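Local coordinates for chemotaxis protein CheX (Vibrio vulnificus, PDB 6VPW) that probably acts in bacterial chemotaxis as a CheX-type phosphatase that removes the phosphoryl group from the response regulator CheY, at residues N9-S14 with I150-E155; S58-F63 with H126-K131. One frame throughout, in Å; residues are numbered along the deposited sequence.

Contact 1 (N9-S14 with I150-E155)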
ATOM      1  N   ASN A   9      -3.899  19.054   6.893  1.00 36.88           N
ATOM      2  CA  ASN A   9      -2.753  19.804   7.482  1.00 37.67           C
ATOM      3  C   ASN A   9      -1.922  18.957   8.447  1.00 35.41           C
ATOM      4  O   ASN A   9      -0.699  19.036   8.408  1.00 35.12           O
ATOM      5  CB  ASN A   9      -3.220  21.118   8.100  1.00 38.45           C
ATOM      6  CG  ASN A   9      -3.704  22.081   7.038  1.00 41.15           C
ATOM      7  OD1 ASN A   9      -3.390  21.912   5.865  1.00 43.31           O
ATOM      8  ND2 ASN A   9      -4.452  23.089   7.438  1.00 42.05           N
ATOM      9  N   PRO A  10      -2.514  18.191   9.387  1.00 35.48           N
ATOM     10  CA  PRO A  10      -1.716  17.345  10.277  1.00 35.40           C
ATOM     11  C   PRO A  10      -0.760  16.406   9.525  1.00 34.77           C
ATOM     12  O   PRO A  10       0.376  16.283   9.986  1.00 32.86           O
ATOM     13  CB  PRO A  10      -2.771  16.568  11.068  1.00 37.09           C
ATOM     14  CG  PRO A  10      -3.960  17.496  11.084  1.00 36.51           C
ATOM     15  CD  PRO A  10      -3.942  18.170   9.728  1.00 36.15           C
ATOM     16  N   PHE A  11      -1.217  15.776   8.424  1.00 32.87           N
ATOM     17  CA  PHE A  11      -0.334  14.877   7.627  1.00 30.97           C
ATOM     18  C   PHE A  11       0.755  15.698   6.912  1.00 29.21           C
ATOM     19  O   PHE A  11       1.912  15.292   6.953  1.00 29.82           O
ATOM     20  CB  PHE A  11      -1.130  13.986   6.654  1.00 28.89           C
ATOM     21  CG  PHE A  11      -1.740  12.773   7.307  1.00 30.00           C
ATOM     22  CD1 PHE A  11      -1.010  11.600   7.444  1.00 29.58           C
ATOM     23  CD2 PHE A  11      -3.018  12.817   7.852  1.00 31.27           C
ATOM     24  CE1 PHE A  11      -1.542  10.499   8.104  1.00 30.54           C
ATOM     25  CE2 PHE A  11      -3.556  11.711   8.492  1.00 32.50           C
ATOM     26  CZ  PHE A  11      -2.820  10.550   8.613  1.00 32.20           C
ATOM     27  N   LEU A  12       0.380  16.813   6.287  1.00 31.54           N
ATOM     28  CA  LEU A  12       1.324  17.677   5.525  1.00 32.62           C
ATOM     29  C   LEU A  12       2.408  18.186   6.484  1.00 32.27           C
ATOM     30  O   LEU A  12       3.595  18.015   6.172  1.00 32.92           O
ATOM     31  CB  LEU A  12       0.522  18.818   4.890  1.00 34.66           C
ATOM     32  CG  LEU A  12       1.247  19.723   3.892  1.00 36.98           C
ATOM     33  CD1 LEU A  12       0.244  20.440   3.010  1.00 40.32           C
ATOM     34  CD2 LEU A  12       2.139  20.744   4.590  1.00 41.02           C
ATOM     35  N   ALA A  13       1.993  18.733   7.624  1.00 31.17           N
ATOM     36  CA  ALA A  13       2.923  19.267   8.647  1.00 31.72           C
ATOM     37  C   ALA A  13       3.826  18.146   9.181  1.00 29.10           C
ATOM     38  O   ALA A  13       5.044  18.374   9.375  1.00 28.74           O
ATOM     39  CB  ALA A  13       2.119  19.919   9.754  1.00 34.07           C
ATOM     40  N   SER A  14       3.255  16.951   9.354  0.60 28.10           N
ATOM     41  CA  SER A  14       4.024  15.809   9.912  0.60 27.13           C
ATOM     42  C   SER A  14       5.171  15.399   8.977  0.60 26.88           C
ATOM     43  O   SER A  14       6.281  15.160   9.500  0.60 27.35           O
ATOM     44  CB  SER A  14       3.126  14.646  10.216  0.60 26.52           C
ATOM     45  OG  SER A  14       3.832  13.657  10.936  0.60 25.97           O
ATOM     46  N   ILE A 150       2.265  13.230  -0.913  1.00 25.66           N
ATOM     47  CA  ILE A 150       1.410  12.451   0.014  1.00 25.84           C
ATOM     48  C   ILE A 150       0.054  12.319  -0.664  1.00 27.23           C
ATOM     49  O   ILE A 150      -0.413  13.320  -1.272  1.00 27.19           O
ATOM     50  CB  ILE A 150       1.243  13.126   1.384  1.00 27.46           C
ATOM     51  CG1 ILE A 150       2.560  13.188   2.147  1.00 29.35           C
ATOM     52  CG2 ILE A 150       0.160  12.416   2.205  1.00 27.50           C
ATOM     53  CD1 ILE A 150       2.484  14.042   3.384  1.00 33.46           C
ATOM     54  N   GLU A 151      -0.518  11.122  -0.612  1.00 27.09           N
ATOM     55  CA  GLU A 151      -1.913  10.968  -1.072  1.00 28.71           C
ATOM     56  C   GLU A 151      -2.665  10.398   0.119  1.00 29.16           C
ATOM     57  O   GLU A 151      -2.106   9.507   0.848  1.00 25.25           O
ATOM     58  CB  GLU A 151      -2.064  10.111  -2.325  1.00 33.24           C
ATOM     59  CG  GLU A 151      -1.517  10.757  -3.579  1.00 38.23           C
ATOM     60  CD  GLU A 151      -1.908  10.007  -4.840  1.00 42.31           C
ATOM     61  OE1 GLU A 151      -1.298  10.261  -5.895  1.00 48.51           O
ATOM     62  OE2 GLU A 151      -2.828   9.187  -4.764  1.00 44.81           O
ATOM     63  N   ILE A 152      -3.879  10.894   0.330  1.00 30.42           N
ATOM     64  CA  ILE A 152      -4.636  10.407   1.510  1.00 33.09           C
ATOM     65  C   ILE A 152      -6.107  10.308   1.125  1.00 31.20           C
ATOM     66  O   ILE A 152      -6.555  11.091   0.262  1.00 30.45           O
ATOM     67  CB  ILE A 152      -4.354  11.330   2.706  1.00 36.27           C
ATOM     68  CG1 ILE A 152      -4.693  10.668   4.037  1.00 40.90           C
ATOM     69  CG2 ILE A 152      -5.041  12.677   2.538  1.00 40.13           C
ATOM     70  CD1 ILE A 152      -3.973  11.316   5.195  1.00 46.11           C
ATOM     71  N   CYS A 153      -6.773   9.304   1.676  1.00 31.54           N
ATOM     72  CA  CYS A 153      -8.216   9.061   1.423  1.00 36.16           C
ATOM     73  C   CYS A 153      -8.805   8.536   2.728  1.00 34.26           C
ATOM     74  O   CYS A 153      -8.254   7.548   3.260  1.00 32.53           O
ATOM     75  CB  CYS A 153      -8.434   8.059   0.286  1.00 40.52           C
ATOM     76  SG  CYS A 153     -10.131   7.993  -0.384  1.00 53.28           S
ATOM     77  N   PHE A 154      -9.817   9.218   3.260  1.00 35.13           N
ATOM     78  CA  PHE A 154     -10.553   8.719   4.451  1.00 37.83           C
ATOM     79  C   PHE A 154     -12.027   8.593   4.077  1.00 39.45           C
ATOM     80  O   PHE A 154     -12.518   9.417   3.285  1.00 41.68           O
ATOM     81  CB  PHE A 154     -10.414   9.631   5.671  1.00 37.48           C
ATOM     82  CG  PHE A 154      -9.144   9.471   6.458  1.00 39.44           C
ATOM     83  CD1 PHE A 154      -9.059   8.526   7.467  1.00 38.88           C
ATOM     84  CD2 PHE A 154      -8.047  10.273   6.204  1.00 39.44           C
ATOM     85  CE1 PHE A 154      -7.906   8.403   8.221  1.00 39.40           C
ATOM     86  CE2 PHE A 154      -6.891  10.139   6.952  1.00 39.84           C
ATOM     87  CZ  PHE A 154      -6.822   9.198   7.952  1.00 40.57           C
ATOM     88  N   GLU A 155     -12.691   7.568   4.605  1.00 43.41           N
ATOM     89  CA  GLU A 155     -14.153   7.384   4.368  1.00 48.21           C
ATOM     90  C   GLU A 155     -14.849   7.177   5.722  1.00 51.62           C
ATOM     91  O   GLU A 155     -16.076   7.188   5.815  1.00 59.33           O
ATOM     92  CB  GLU A 155     -14.407   6.229   3.398  1.00 47.63           C
ATOM     93  CG  GLU A 155     -13.817   4.916   3.853  1.00 47.38           C
ATOM     94  CD  GLU A 155     -14.334   3.711   3.096  1.00 48.53           C
ATOM     95  OE1 GLU A 155     -15.001   2.879   3.742  1.00 47.36           O
ATOM     96  OE2 GLU A 155     -14.070   3.608   1.869  1.00 46.63           O
ATOM     97  OXT GLU A 155     -14.216   7.004   6.767  1.00 52.41           O
TER
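Phe11, on the N-terminal helix 8-23, packs against strand 148-154 in an apolar helix-on-sheet contact, its ring meeting the side chains of Ile152 and Phe154. The helix runs nearly antiparallel to the strand, their short axes 10.0 Å apart at closest approach and 156° from parallel, and alternate strand residues Ile150, Ile152 and Phe154 point toward it. The methyl CD1 of Ile152 sits over the centre of one face of the Phe11 ring in a CH-pi contact; the modelled separation is too short to be taken literally. With CG of Phe11 anti to its carbonyl carbon (chi1 -81°), the ring leaves the helix toward the strand, and the Phe11 and Ile152 side chains cross at about a right angle. Phe154 reaches back from the opposite direction, and its ring edge, at CE2, comes to 4.0 Å from CE2 of Phe11. Nearer the start of the strand segment, CD1 of Ile150 rests 3.8 Å from the backbone O of Phe11. Around this apolar seam, Met59 of strand 56-63 touches Phe11, Ile150 and Ile152, Ala102 and Leu106 of helix 85-107 pack on Phe11, and Leu12 leans on Met139 and Phe141 of strand 137-142.

Contact 2 (S58-F63 with H126-K131)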
ATOM      1  N   SER A  58      -6.467   5.398   3.990  1.00 26.72           N
ATOM      2  CA  SER A  58      -5.069   5.025   3.663  1.00 28.75           C
ATOM      3  C   SER A  58      -4.260   6.283   3.363  1.00 28.17           C
ATOM      4  O   SER A  58      -4.853   7.307   3.001  1.00 29.14           O
ATOM      5  CB  SER A  58      -5.019   4.066   2.496  1.00 31.75           C
ATOM      6  OG  SER A  58      -5.760   4.580   1.377  1.00 38.73           O
ATOM      7  N   MET A  59      -2.956   6.184   3.574  1.00 28.98           N
ATOM      8  CA  MET A  59      -2.021   7.283   3.256  1.00 28.46           C
ATOM      9  C   MET A  59      -0.814   6.680   2.520  1.00 28.97           C
ATOM     10  O   MET A  59      -0.414   5.528   2.840  1.00 24.99           O
ATOM     11  CB  MET A  59      -1.598   7.991   4.546  1.00 30.43           C
ATOM     12  CG  MET A  59      -0.727   9.204   4.315  1.00 39.88           C
ATOM     13  SD  MET A  59       1.017   8.776   4.361  1.00 45.49           S
ATOM     14  CE  MET A  59       1.316   8.859   6.126  1.00 43.08           C
ATOM     15  N   SER A  60      -0.304   7.404   1.524  1.00 26.84           N
ATOM     16  CA  SER A  60       0.938   7.000   0.830  1.00 24.96           C
ATOM     17  C   SER A  60       1.868   8.218   0.759  1.00 23.72           C
ATOM     18  O   SER A  60       1.363   9.356   0.701  1.00 23.07           O
ATOM     19  CB  SER A  60       0.677   6.423  -0.541  1.00 26.49           C
ATOM     20  OG  SER A  60      -0.037   7.338  -1.361  1.00 26.55           O
ATOM     21  N   ILE A  61       3.162   7.962   0.913  1.00 24.14           N
ATOM     22  CA  ILE A  61       4.220   8.982   0.713  1.00 25.88           C
ATOM     23  C   ILE A  61       5.076   8.442  -0.414  1.00 25.16           C
ATOM     24  O   ILE A  61       5.612   7.325  -0.256  1.00 24.79           O
ATOM     25  CB  ILE A  61       5.088   9.228   1.956  1.00 28.79           C
ATOM     26  CG1 ILE A  61       4.252   9.505   3.206  1.00 31.61           C
ATOM     27  CG2 ILE A  61       6.057  10.358   1.656  1.00 29.78           C
ATOM     28  CD1 ILE A  61       5.078   9.577   4.466  1.00 38.08           C
ATOM     29  N   THR A  62       5.201   9.212  -1.488  1.00 24.83           N
ATOM     30  CA  THR A  62       5.993   8.767  -2.654  1.00 25.31           C
ATOM     31  C   THR A  62       7.173   9.717  -2.811  1.00 25.79           C
ATOM     32  O   THR A  62       6.942  10.949  -2.740  1.00 24.56           O
ATOM     33  CB  THR A  62       5.109   8.735  -3.903  1.00 28.57           C
ATOM     34  OG1 THR A  62       4.067   7.779  -3.664  1.00 29.35           O
ATOM     35  CG2 THR A  62       5.905   8.385  -5.138  1.00 30.10           C
ATOM     36  N   PHE A  63       8.358   9.152  -3.049  1.00 25.44           N
ATOM     37  CA  PHE A  63       9.595   9.948  -3.221  1.00 25.77           C
ATOM     38  C   PHE A  63      10.286   9.652  -4.547  1.00 26.89           C
ATOM     39  O   PHE A  63      10.341   8.471  -4.974  1.00 26.90           O
ATOM     40  CB  PHE A  63      10.627   9.585  -2.147  1.00 27.91           C
ATOM     41  CG  PHE A  63      10.199   9.845  -0.729  1.00 28.67           C
ATOM     42  CD1 PHE A  63      10.417  11.074  -0.137  1.00 30.46           C
ATOM     43  CD2 PHE A  63       9.550   8.865   0.002  1.00 32.21           C
ATOM     44  CE1 PHE A  63      10.022  11.309   1.171  1.00 32.29           C
ATOM     45  CE2 PHE A  63       9.163   9.099   1.310  1.00 32.65           C
ATOM     46  CZ  PHE A  63       9.421  10.312   1.898  1.00 32.03           C
ATOM     47  N   HIS A 126       6.779   4.335 -10.749  1.00 32.65           N
ATOM     48  CA  HIS A 126       5.477   3.659 -10.482  1.00 32.46           C
ATOM     49  C   HIS A 126       4.409   4.692 -10.093  1.00 32.03           C
ATOM     50  O   HIS A 126       4.786   5.824  -9.652  1.00 33.02           O
ATOM     51  CB  HIS A 126       5.619   2.594  -9.387  1.00 31.28           C
ATOM     52  CG  HIS A 126       5.843   3.146  -8.020  1.00 30.26           C
ATOM     53  ND1 HIS A 126       7.091   3.209  -7.450  1.00 30.23           N
ATOM     54  CD2 HIS A 126       4.982   3.640  -7.097  1.00 31.19           C
ATOM     55  CE1 HIS A 126       6.990   3.732  -6.234  1.00 30.89           C
ATOM     56  NE2 HIS A 126       5.716   4.016  -6.000  1.00 29.26           N
ATOM     57  N   THR A 127       3.127   4.333 -10.232  1.00 31.02           N
ATOM     58  CA  THR A 127       2.020   5.251  -9.848  1.00 33.32           C
ATOM     59  C   THR A 127       1.186   4.625  -8.730  1.00 33.11           C
ATOM     60  O   THR A 127       1.139   3.388  -8.639  1.00 32.60           O
ATOM     61  CB  THR A 127       1.112   5.588 -11.043  1.00 37.31           C
ATOM     62  OG1 THR A 127       0.569   4.368 -11.532  1.00 42.59           O
ATOM     63  CG2 THR A 127       1.837   6.263 -12.179  1.00 40.02           C
ATOM     64  N   ILE A 128       0.507   5.467  -7.955  1.00 34.16           N
ATOM     65  CA  ILE A 128      -0.336   5.026  -6.810  1.00 36.80           C
ATOM     66  C   ILE A 128      -1.762   5.529  -7.018  1.00 40.14           C
ATOM     67  O   ILE A 128      -1.938   6.672  -7.483  1.00 40.70           O
ATOM     68  CB  ILE A 128       0.270   5.528  -5.488  1.00 42.61           C
ATOM     69  CG1 ILE A 128       1.641   4.887  -5.259  1.00 46.03           C
ATOM     70  CG2 ILE A 128      -0.676   5.292  -4.313  1.00 42.30           C
ATOM     71  CD1 ILE A 128       2.222   5.133  -3.896  1.00 49.72           C
ATOM     72  N   ARG A 129      -2.742   4.685  -6.712  1.00 38.53           N
ATOM     73  CA  ARG A 129      -4.161   5.085  -6.836  1.00 39.95           C
ATOM     74  C   ARG A 129      -4.905   4.557  -5.615  1.00 37.90           C
ATOM     75  O   ARG A 129      -5.035   3.319  -5.480  1.00 35.19           O
ATOM     76  CB  ARG A 129      -4.779   4.589  -8.144  1.00 46.42           C
ATOM     77  CG  ARG A 129      -4.078   5.133  -9.381  1.00 53.69           C
ATOM     78  CD  ARG A 129      -4.889   4.970 -10.646  1.00 61.50           C
ATOM     79  NE  ARG A 129      -4.100   5.280 -11.832  1.00 68.95           N
ATOM     80  CZ  ARG A 129      -4.605   5.560 -13.032  1.00 75.71           C
ATOM     81  NH1 ARG A 129      -5.913   5.604 -13.216  1.00 76.98           N
ATOM     82  NH2 ARG A 129      -3.797   5.821 -14.044  1.00 79.36           N
ATOM     83  N   HIS A 130      -5.293   5.471  -4.728  1.00 33.63           N
ATOM     84  CA  HIS A 130      -6.112   5.087  -3.560  1.00 33.43           C
ATOM     85  C   HIS A 130      -7.518   4.770  -4.053  1.00 35.75           C
ATOM     86  O   HIS A 130      -7.981   5.425  -5.001  1.00 34.98           O
ATOM     87  CB  HIS A 130      -6.089   6.200  -2.520  1.00 31.57           C
ATOM     88  CG  HIS A 130      -4.756   6.343  -1.874  1.00 32.43           C
ATOM     89  ND1 HIS A 130      -4.537   5.959  -0.574  1.00 31.12           N
ATOM     90  CD2 HIS A 130      -3.569   6.783  -2.351  1.00 32.91           C
ATOM     91  CE1 HIS A 130      -3.275   6.179  -0.263  1.00 33.82           C
ATOM     92  NE2 HIS A 130      -2.657   6.672  -1.343  1.00 31.61           N
ATOM     93  N   LYS A 131      -8.153   3.775  -3.446  1.00 38.22           N
ATOM     94  CA  LYS A 131      -9.551   3.440  -3.802  1.00 40.48           C
ATOM     95  C   LYS A 131     -10.363   3.552  -2.516  1.00 41.60           C
ATOM     96  O   LYS A 131     -10.344   2.597  -1.738  1.00 48.69           O
ATOM     97  CB  LYS A 131      -9.619   2.039  -4.426  1.00 43.82           C
ATOM     98  CG  LYS A 131      -8.616   1.767  -5.544  1.00 47.89           C
ATOM     99  CD  LYS A 131      -8.844   2.570  -6.823  1.00 52.20           C
ATOM    100  CE  LYS A 131      -7.705   2.426  -7.819  1.00 53.14           C
ATOM    101  NZ  LYS A 131      -8.006   3.071  -9.124  1.00 54.13           N
TER
HETATM  102  O   HOH W   1      -7.699   3.708  -0.231  1.00 44.71           O
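OG of Ser58 is gripped by three groups: ND1 of His130 at 2.7 Å, water 1 at the same distance, and the hydroxyl of Thr117 from the second subunit. At the second ring nitrogen, NE2 of His130 lies 2.7 Å from OG of Ser60, so both nitrogens are hydrogen-bonded to serines of strand 56-63. Each hydroxyl arrives at the ring edge and in its plane, and the pair of bonds should resist rotation of the imidazole. Both serines place OG between the backbone N and the carbonyl carbon (chi1 52° and 57°), which turns the hydroxyls to the histidine. Strand 126-130 lies across a face of the six-stranded sheet, nearly antiparallel to strand 56-63 but joined to it through side chains, the short segment axes approaching to 8.7 Å. Beyond the histidine, CG2 of Ile128 packs 3.6 Å from OG of Ser60, while its CD1 approaches OG1 of Thr62 to 3.2 Å, the two side chains running alongside in opposite senses. That threonine hydroxyl is hydrogen-bonded to OG of Ser45, which also hydrogen-bonds NE2 of His126. Residues 127-130 pair with a strand of the second subunit, continuing the sheet across the interface. Because either atom of each Ser-His pair could be the donor, the bonding fits more than one protonation state of the buried imidazole, whose two nitrogens are both satisfied by neutral hydroxyls.

Both contacts are buried, and they occupy opposite faces of the antiparallel sheet, meeting through the neighbouring strands 148-154 and 56-63. Backbone hydrogen bonds probably tie them directly: Ser60 N lies 2.9 Å from Glu151 O, and Ser58 N is equally close to Cys153 O. Contact 1 belongs to the helical face, where an aromatic and aliphatic core joins the N-terminal helix to the sheet. Contact 2 belongs to the face that meets the second subunit, and there serines, a threonine and histidines take over much of the filling, with Ile128 among them. Alternation along strand 56-63 separates the two chemistries, Met59 turning to the helices while Ser58 and Ser60 turn to strand 126-130.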